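Local coordinates for protein Ent-copalyl diphosphate synthase (Streptomyces platensis, PDB 5BP8) that is a bacterial terpene cyclase whose regular structure is nearly all helix, related to the squalene-hopene cyclases, at residues G126-A131 with A165-G170; Q264-N269 with N352-E357; A316-G321 with L359-T364. All blocks are in the same frame, centred on the assembly; numbering follows the deposited sequence.

Interaction 1 lies on the opposite side of the chain's centre from interactions 2 and 3, its centre about 31 Å from that of interaction 2 and 40 Å from that of interaction 3; it packs a short 3-10 turn on the start of helix 127-144. Interactions 2 and 3 touch through a weak hydrogen bond, Q319 NE2 to N269 OD1, and share helix 349-365, which meets helix 260-274 in interaction 2 and helix 307-319 in interaction 3. The chemistry changes with place. Interaction 1, largely buried, joins apolar packing to a carboxylate pair; interaction 2, partly buried, rests on two aromatic rings; interaction 3, at the surface, sets an imidazole against alanine and the aliphatic part of a glutamine.

Interaction 1: residues G126-A131 with A165-G170; sequences GVEFVA and APDLDG
E128 and D167 meet where the first turn of helix 127-144 runs past the 3-10 turn 166-168. It is the aliphatic part of the glutamate that touches: with CG anti to its carbonyl carbon (chi1 -60°), E128 CG comes to 3.3 Å from D167 OD1, while the other oxygen, D167 OD2, rests 3.7 Å from V127 CG1. The two carboxylates come near each other as well, E128 OE2 standing 3.7 Å from D167 OD1 with the planes turned 67° apart. That proximity of like charges is probably eased by R345, which forms a salt bridge with E128 OE1. At the backbone, E128 CA lies 3.5 Å from D167 O in a CA-H...O contact, 165° at the hydrogen. In this mainly helical terpene cyclase fold the linker after one helix thus lies against that helix's own beginning. One turn on, A131 CB meets L168 CD1 at 3.6 Å; the small methyl lets the turn approach, and the branched end of L168 lies against it. From helix 72-86, L72 touches L168 and L76 touches A131. Farther out, G126 takes the N-cap at a positive phi easy for glycine, its O accepting from F129 N and V130 N.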
loop_
_atom_site.group_PDB
_atom_site.type_symbol
_atom_site.label_atom_id
_atom_site.label_comp_id
_atom_site.label_asym_id
_atom_site.label_seq_id
_atom_site.Cartn_x
_atom_site.Cartn_y
_atom_site.Cartn_z
ATOM N N GLY A 126 -5.185 6.522 7.583
ATOM C CA GLY A 126 -5.022 6.961 8.984
ATOM C C GLY A 126 -4.361 8.334 9.189
ATOM O O GLY A 126 -3.971 8.683 10.306
ATOM N N VAL A 127 -4.265 9.123 8.130
ATOM C CA VAL A 127 -3.581 10.419 8.199
ATOM C C VAL A 127 -4.162 11.368 9.285
ATOM O O VAL A 127 -3.413 12.107 9.934
ATOM C CB VAL A 127 -3.530 11.095 6.826
ATOM C CG1 VAL A 127 -4.923 11.473 6.302
ATOM C CG2 VAL A 127 -2.629 12.304 6.879
ATOM N N GLU A 128 -5.474 11.291 9.502
ATOM C CA GLU A 128 -6.156 12.076 10.539
ATOM C C GLU A 128 -5.736 11.690 11.958
ATOM O O GLU A 128 -6.052 12.417 12.904
ATOM C CB GLU A 128 -7.669 11.893 10.436
ATOM C CG GLU A 128 -8.240 12.323 9.108
ATOM C CD GLU A 128 -9.635 11.744 8.882
ATOM O OE1 GLU A 128 -9.782 10.495 8.811
ATOM O OE2 GLU A 128 -10.578 12.544 8.795
ATOM N N PHE A 129 -5.082 10.550 12.121
ATOM C CA PHE A 129 -4.528 10.162 13.418
ATOM C C PHE A 129 -3.030 10.365 13.438
ATOM O O PHE A 129 -2.488 10.986 14.351
ATOM C CB PHE A 129 -4.885 8.710 13.748
ATOM C CG PHE A 129 -6.372 8.463 13.746
ATOM C CD1 PHE A 129 -7.144 8.928 14.783
ATOM C CD2 PHE A 129 -7.001 7.842 12.666
ATOM C CE1 PHE A 129 -8.526 8.744 14.773
ATOM C CE2 PHE A 129 -8.370 7.659 12.645
ATOM C CZ PHE A 129 -9.137 8.099 13.701
ATOM N N VAL A 130 -2.375 9.810 12.427
ATOM C CA VAL A 130 -0.929 9.775 12.353
ATOM C C VAL A 130 -0.321 11.196 12.353
ATOM O O VAL A 130 0.615 11.486 13.107
ATOM C CB VAL A 130 -0.543 9.045 11.060
ATOM C CG1 VAL A 130 0.922 9.206 10.746
ATOM C CG2 VAL A 130 -0.893 7.562 11.200
ATOM N N ALA A 131 -0.859 12.057 11.510
ATOM C CA ALA A 131 -0.254 13.373 11.308
ATOM C C ALA A 131 -0.375 14.280 12.548
ATOM O O ALA A 131 0.652 14.769 13.043
ATOM C CB ALA A 131 -0.792 14.031 10.055
ATOM N N ALA A 165 -4.413 22.492 7.872
ATOM C CA ALA A 165 -5.121 21.368 7.255
ATOM C C ALA A 165 -6.090 20.724 8.230
ATOM O O ALA A 165 -5.721 20.404 9.355
ATOM C CB ALA A 165 -4.142 20.343 6.731
ATOM N N PRO A 166 -7.347 20.542 7.801
ATOM C CA PRO A 166 -8.340 19.896 8.650
ATOM C C PRO A 166 -7.885 18.544 9.180
ATOM O O PRO A 166 -8.126 18.235 10.356
ATOM C CB PRO A 166 -9.540 19.718 7.702
ATOM C CG PRO A 166 -9.426 20.867 6.759
ATOM C CD PRO A 166 -7.944 21.064 6.559
ATOM N N ASP A 167 -7.186 17.763 8.350
ATOM C CA ASP A 167 -6.711 16.432 8.787
ATOM C C ASP A 167 -5.667 16.520 9.911
ATOM O O ASP A 167 -5.438 15.545 10.644
ATOM C CB ASP A 167 -6.102 15.640 7.615
ATOM C CG ASP A 167 -7.148 15.014 6.696
ATOM O OD1 ASP A 167 -8.334 14.910 7.083
ATOM O OD2 ASP A 167 -6.772 14.641 5.573
ATOM N N LEU A 168 -5.025 17.670 10.066
ATOM C CA LEU A 168 -4.075 17.798 11.143
ATOM C C LEU A 168 -4.689 18.403 12.417
ATOM O O LEU A 168 -3.990 18.608 13.384
ATOM C CB LEU A 168 -2.836 18.572 10.680
ATOM C CG LEU A 168 -1.801 17.642 10.040
ATOM C CD1 LEU A 168 -2.318 17.046 8.740
ATOM C CD2 LEU A 168 -0.480 18.367 9.835
ATOM N N ASP A 169 -5.993 18.646 12.402
ATOM C CA ASP A 169 -6.685 19.285 13.520
ATOM C C ASP A 169 -6.549 18.565 14.890
ATOM O O ASP A 169 -6.384 19.218 15.924
ATOM C CB ASP A 169 -8.164 19.469 13.147
ATOM C CG ASP A 169 -8.988 19.884 14.302
ATOM O OD1 ASP A 169 -9.657 19.012 14.867
ATOM O OD2 ASP A 169 -8.927 21.069 14.682
ATOM N N GLY A 170 -6.644 17.251 14.940
ATOM C CA GLY A 170 -6.394 16.590 16.263
ATOM C C GLY A 170 -7.629 16.307 17.135
ATOM O O GLY A 170 -7.553 15.539 18.093
#

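Interaction 2: residues Q264-N269 with N352-E357; sequences QAWVLN and NAHILE
W266 and H354 bring their rings together between helix 260-274 and helix 349-365, in what is probably an alpha-alpha barrel, as in the squalene-hopene cyclases. F262 meets the indole edge-to-face, and D309 and A312 of helix 307-319 touch it. Along 352-357, N352 comes first: its side chain is bonded to F338 N and S348 O, a use of both ends of an amide that suits a buried asparagine. A353 follows, a small residue lying against A412 of helix 402-416, so the two helices can come close. H354 then reaches across, its CG anti to the carbonyl carbon (chi1 -65°). The indole presents a carbon, CZ2, to the imidazole, whose ND1 is hydrogen-bonded to D308 OD1; W266 NE1 has a weak hydrogen bond to Y404 OH. D308 and D309 are the last two aspartates of a D-S-D-D sequence that matches the DXDD motif of class II terpene cyclases. E357 closes the segment, its N bonded to A353 O. The rings stand nearly perpendicular, at 87°, with the centroid of the six-membered ring of W266 5.5 Å from that of H354. Their nearest atoms are W266 CZ2 and H354 CE1, 3.8 Å apart.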
loop_
_atom_site.group_PDB
_atom_site.type_symbol
_atom_site.label_atom_id
_atom_site.label_comp_id
_atom_site.label_asym_id
_atom_site.label_seq_id
_atom_site.Cartn_x
_atom_site.Cartn_y
_atom_site.Cartn_z
ATOM N N GLN A 264 -0.602 -13.141 -2.951
ATOM C CA GLN A 264 -0.957 -14.418 -3.611
ATOM C C GLN A 264 -2.031 -14.188 -4.680
ATOM O O GLN A 264 -1.872 -14.644 -5.816
ATOM C CB GLN A 264 -1.416 -15.458 -2.609
ATOM C CG GLN A 264 -0.277 -15.979 -1.762
ATOM C CD GLN A 264 -0.686 -16.955 -0.670
ATOM O OE1 GLN A 264 -1.825 -16.974 -0.191
ATOM N NE2 GLN A 264 0.287 -17.726 -0.210
ATOM N N ALA A 265 -3.088 -13.456 -4.326
ATOM C CA ALA A 265 -4.189 -13.210 -5.272
ATOM C C ALA A 265 -3.765 -12.348 -6.456
ATOM O O ALA A 265 -4.115 -12.623 -7.609
ATOM C CB ALA A 265 -5.346 -12.556 -4.556
ATOM N N TRP A 266 -3.021 -11.283 -6.169
ATOM C CA TRP A 266 -2.598 -10.378 -7.233
ATOM C C TRP A 266 -1.615 -11.072 -8.195
ATOM O O TRP A 266 -1.735 -10.933 -9.416
ATOM C CB TRP A 266 -2.029 -9.057 -6.674
ATOM C CG TRP A 266 -3.075 -7.882 -6.540
ATOM C CD1 TRP A 266 -3.102 -6.733 -7.288
ATOM C CD2 TRP A 266 -4.210 -7.782 -5.624
ATOM N NE1 TRP A 266 -4.141 -5.923 -6.890
ATOM C CE2 TRP A 266 -4.841 -6.530 -5.877
ATOM C CE3 TRP A 266 -4.759 -8.632 -4.645
ATOM C CZ2 TRP A 266 -5.985 -6.082 -5.152
ATOM C CZ3 TRP A 266 -5.890 -8.159 -3.880
ATOM C CH2 TRP A 266 -6.488 -6.912 -4.156
ATOM N N VAL A 267 -0.686 -11.852 -7.657
ATOM C CA VAL A 267 0.225 -12.623 -8.480
ATOM C C VAL A 267 -0.551 -13.610 -9.354
ATOM O O VAL A 267 -0.336 -13.671 -10.579
ATOM C CB VAL A 267 1.281 -13.376 -7.650
ATOM C CG1 VAL A 267 2.042 -14.350 -8.534
ATOM C CG2 VAL A 267 2.259 -12.394 -7.001
ATOM N N LEU A 268 -1.452 -14.379 -8.740
ATOM C CA LEU A 268 -2.253 -15.321 -9.515
ATOM C C LEU A 268 -3.119 -14.645 -10.581
ATOM O O LEU A 268 -3.205 -15.134 -11.721
ATOM C CB LEU A 268 -3.116 -16.162 -8.582
ATOM C CG LEU A 268 -2.362 -17.204 -7.770
ATOM C CD1 LEU A 268 -3.264 -17.750 -6.687
ATOM C CD2 LEU A 268 -1.866 -18.304 -8.709
ATOM N N ASN A 269 -3.740 -13.511 -10.256
ATOM C CA ASN A 269 -4.572 -12.811 -11.249
ATOM C C ASN A 269 -3.774 -12.192 -12.381
ATOM O O ASN A 269 -4.208 -12.204 -13.534
ATOM C CB ASN A 269 -5.503 -11.770 -10.609
ATOM C CG ASN A 269 -6.613 -12.419 -9.791
ATOM O OD1 ASN A 269 -7.095 -13.516 -10.116
ATOM N ND2 ASN A 269 -7.015 -11.755 -8.712
ATOM N N ASN A 352 -14.576 -1.893 -6.605
ATOM C CA ASN A 352 -15.748 -2.221 -7.414
ATOM C C ASN A 352 -15.389 -2.926 -8.705
ATOM O O ASN A 352 -16.066 -3.888 -9.086
ATOM C CB ASN A 352 -16.608 -0.989 -7.639
ATOM C CG ASN A 352 -17.492 -0.689 -6.442
ATOM O OD1 ASN A 352 -18.667 -1.125 -6.379
ATOM N ND2 ASN A 352 -16.940 0.012 -5.462
ATOM N N ALA A 353 -14.311 -2.482 -9.366
ATOM C CA ALA A 353 -13.746 -3.240 -10.495
ATOM C C ALA A 353 -13.443 -4.690 -10.141
ATOM O O ALA A 353 -13.807 -5.611 -10.898
ATOM C CB ALA A 353 -12.494 -2.558 -11.050
ATOM N N HIS A 354 -12.778 -4.924 -9.000
ATOM C CA HIS A 354 -12.408 -6.270 -8.627
ATOM C C HIS A 354 -13.642 -7.131 -8.262
ATOM O O HIS A 354 -13.689 -8.335 -8.563
ATOM C CB HIS A 354 -11.316 -6.239 -7.525
ATOM C CG HIS A 354 -10.027 -5.651 -8.012
ATOM N ND1 HIS A 354 -9.142 -4.971 -7.197
ATOM C CD2 HIS A 354 -9.488 -5.627 -9.252
ATOM C CE1 HIS A 354 -8.124 -4.547 -7.921
ATOM N NE2 HIS A 354 -8.311 -4.923 -9.171
ATOM N N ILE A 355 -14.646 -6.499 -7.683
ATOM C CA ILE A 355 -15.907 -7.169 -7.402
ATOM C C ILE A 355 -16.624 -7.520 -8.705
ATOM O O ILE A 355 -17.156 -8.622 -8.836
ATOM C CB ILE A 355 -16.788 -6.341 -6.452
ATOM C CG1 ILE A 355 -16.110 -6.323 -5.082
ATOM C CG2 ILE A 355 -18.167 -6.981 -6.259
ATOM C CD1 ILE A 355 -16.624 -5.274 -4.154
ATOM N N LEU A 356 -16.582 -6.621 -9.668
ATOM C CA LEU A 356 -17.144 -6.927 -10.992
ATOM C C LEU A 356 -16.486 -8.161 -11.606
ATOM O O LEU A 356 -17.182 -9.034 -12.174
ATOM C CB LEU A 356 -17.054 -5.727 -11.911
ATOM C CG LEU A 356 -17.543 -5.907 -13.352
ATOM C CD1 LEU A 356 -18.989 -6.347 -13.353
ATOM C CD2 LEU A 356 -17.406 -4.644 -14.146
ATOM N N GLU A 357 -15.161 -8.272 -11.481
ATOM C CA GLU A 357 -14.463 -9.450 -11.971
ATOM C C GLU A 357 -14.866 -10.719 -11.222
ATOM O O GLU A 357 -15.120 -11.746 -11.858
ATOM C CB GLU A 357 -12.951 -9.282 -11.933
ATOM C CG GLU A 357 -12.460 -8.116 -12.797
ATOM C CD GLU A 357 -10.962 -7.922 -12.707
ATOM O OE1 GLU A 357 -10.410 -8.049 -11.567
ATOM O OE2 GLU A 357 -10.347 -7.655 -13.771
#

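Interaction 3: residues A316-G321 with L359-T364; sequences ALAQHG and LGHHVT
H361 lays one face of its imidazole over CG of Q319, which sits toward the rim of the ring, in a CH-pi contact: Q319 CG stands 4.1 Å from the H361 ring centroid and 20° off the ring normal, with H361 NE2 the nearest ring atom at 3.8 Å. A318 meets the same ring differently, at the edge and close to its plane, its CB 3.6 Å from H361 ND1. A bare methyl suits this spot, because the ring also comes up to the main chain, H361 CE1 lying 3.6 Å from A318 O. The reach depends on the first torsion: with CG anti to the backbone N (chi1 180°), the imidazole extends away from its own helix toward helix 307-319. The contact joins two helices of the alpha-alpha barrel-like domain at its surface, helix 349-365 and helix 307-319, and F315 of the latter adds an edge-to-face ring contact to H361. Extended beyond CG, the glutamine reaches helix 260-274, Q319 NE2 making a weak hydrogen bond to N269 OD1. H320 folds back so that its ND1 donates to A316 O at 2.8 Å, the acceptor lying in the imidazole plane; the other ring nitrogen, NE2, pairs with Y278 OH. On the opposing helix G360 O accepts from T364 N and, from the other face of its carbonyl plane, from T364 OG1 at 2.9 Å.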
loop_
_atom_site.group_PDB
_atom_site.type_symbol
_atom_site.label_atom_id
_atom_site.label_comp_id
_atom_site.label_asym_id
_atom_site.label_seq_id
_atom_site.Cartn_x
_atom_site.Cartn_y
_atom_site.Cartn_z
ATOM N N ALA A 316 -9.131 -15.090 -8.080
ATOM C CA ALA A 316 -7.919 -15.872 -8.245
ATOM C C ALA A 316 -8.172 -17.376 -8.099
ATOM O O ALA A 316 -7.685 -18.179 -8.917
ATOM C CB ALA A 316 -6.875 -15.439 -7.226
ATOM N N LEU A 317 -8.917 -17.739 -7.057
ATOM C CA LEU A 317 -9.246 -19.136 -6.813
ATOM C C LEU A 317 -10.045 -19.705 -7.977
ATOM O O LEU A 317 -9.691 -20.781 -8.507
ATOM C CB LEU A 317 -9.981 -19.317 -5.489
ATOM C CG LEU A 317 -9.118 -19.197 -4.231
ATOM C CD1 LEU A 317 -10.006 -19.037 -3.009
ATOM C CD2 LEU A 317 -8.161 -20.372 -4.069
ATOM N N ALA A 318 -11.073 -18.982 -8.402
ATOM C CA ALA A 318 -11.958 -19.458 -9.466
ATOM C C ALA A 318 -11.262 -19.588 -10.810
ATOM O O ALA A 318 -11.541 -20.517 -11.581
ATOM C CB ALA A 318 -13.191 -18.580 -9.563
ATOM N N GLN A 319 -10.337 -18.685 -11.104
ATOM C CA GLN A 319 -9.553 -18.802 -12.327
ATOM C C GLN A 319 -8.596 -19.984 -12.326
ATOM O O GLN A 319 -8.086 -20.366 -13.386
ATOM C CB GLN A 319 -8.769 -17.519 -12.625
ATOM C CG GLN A 319 -9.651 -16.357 -12.973
ATOM C CD GLN A 319 -8.878 -15.185 -13.522
ATOM O OE1 GLN A 319 -8.869 -14.961 -14.725
ATOM N NE2 GLN A 319 -8.219 -14.421 -12.636
ATOM N N HIS A 320 -8.314 -20.537 -11.163
ATOM C CA HIS A 320 -7.387 -21.650 -11.076
ATOM C C HIS A 320 -8.056 -22.929 -10.570
ATOM O O HIS A 320 -7.424 -23.758 -9.935
ATOM C CB HIS A 320 -6.185 -21.246 -10.232
ATOM C CG HIS A 320 -5.380 -20.163 -10.868
ATOM N ND1 HIS A 320 -5.642 -18.828 -10.666
ATOM C CD2 HIS A 320 -4.356 -20.214 -11.745
ATOM C CE1 HIS A 320 -4.806 -18.105 -11.379
ATOM N NE2 HIS A 320 -4.018 -18.921 -12.047
ATOM N N GLY A 321 -9.345 -23.056 -10.858
ATOM C CA GLY A 321 -10.068 -24.312 -10.670
ATOM C C GLY A 321 -10.733 -24.516 -9.324
ATOM O O GLY A 321 -11.184 -25.627 -9.034
ATOM N N LEU A 359 -17.562 -11.457 -9.512
ATOM C CA LEU A 359 -18.956 -11.795 -9.813
ATOM C C LEU A 359 -19.139 -12.218 -11.263
ATOM O O LEU A 359 -19.732 -13.278 -11.541
ATOM C CB LEU A 359 -19.886 -10.642 -9.463
ATOM C CG LEU A 359 -19.913 -10.247 -7.992
ATOM C CD1 LEU A 359 -20.922 -9.145 -7.794
ATOM C CD2 LEU A 359 -20.217 -11.406 -7.053
ATOM N N GLY A 360 -18.633 -11.399 -12.179
ATOM C CA GLY A 360 -18.734 -11.672 -13.606
ATOM C C GLY A 360 -18.097 -12.984 -13.976
ATOM O O GLY A 360 -18.661 -13.777 -14.776
ATOM N N HIS A 361 -16.945 -13.268 -13.374
ATOM C CA HIS A 361 -16.274 -14.501 -13.670
ATOM C C HIS A 361 -17.041 -15.693 -13.099
ATOM O O HIS A 361 -17.112 -16.758 -13.743
ATOM C CB HIS A 361 -14.860 -14.530 -13.135
ATOM C CG HIS A 361 -14.154 -15.811 -13.434
ATOM N ND1 HIS A 361 -14.084 -16.844 -12.529
ATOM C CD2 HIS A 361 -13.538 -16.249 -14.555
ATOM C CE1 HIS A 361 -13.413 -17.846 -13.064
ATOM N NE2 HIS A 361 -13.067 -17.507 -14.290
ATOM N N HIS A 362 -17.587 -15.511 -11.895
ATOM C CA HIS A 362 -18.387 -16.554 -11.269
ATOM C C HIS A 362 -19.582 -16.941 -12.152
ATOM O O HIS A 362 -19.809 -18.133 -12.361
ATOM C CB HIS A 362 -18.932 -16.141 -9.919
ATOM C CG HIS A 362 -19.716 -17.234 -9.251
ATOM N ND1 HIS A 362 -19.111 -18.294 -8.625
ATOM C CD2 HIS A 362 -21.049 -17.466 -9.183
ATOM C CE1 HIS A 362 -20.036 -19.113 -8.147
ATOM N NE2 HIS A 362 -21.222 -18.638 -8.482
ATOM N N VAL A 363 -20.356 -15.950 -12.606
ATOM C CA VAL A 363 -21.581 -16.232 -13.378
ATOM C C VAL A 363 -21.283 -16.805 -14.749
ATOM O O VAL A 363 -22.156 -17.444 -15.371
ATOM C CB VAL A 363 -22.566 -15.045 -13.498
ATOM C CG1 VAL A 363 -22.948 -14.511 -12.133
ATOM C CG2 VAL A 363 -22.052 -13.939 -14.409
ATOM N N THR A 364 -20.057 -16.572 -15.216
ATOM C CA THR A 364 -19.542 -17.211 -16.414
ATOM C C THR A 364 -19.275 -18.697 -16.182
ATOM O O THR A 364 -19.725 -19.544 -16.961
ATOM C CB THR A 364 -18.274 -16.490 -16.926
ATOM O OG1 THR A 364 -18.628 -15.148 -17.287
ATOM C CG2 THR A 364 -17.682 -17.192 -18.147
#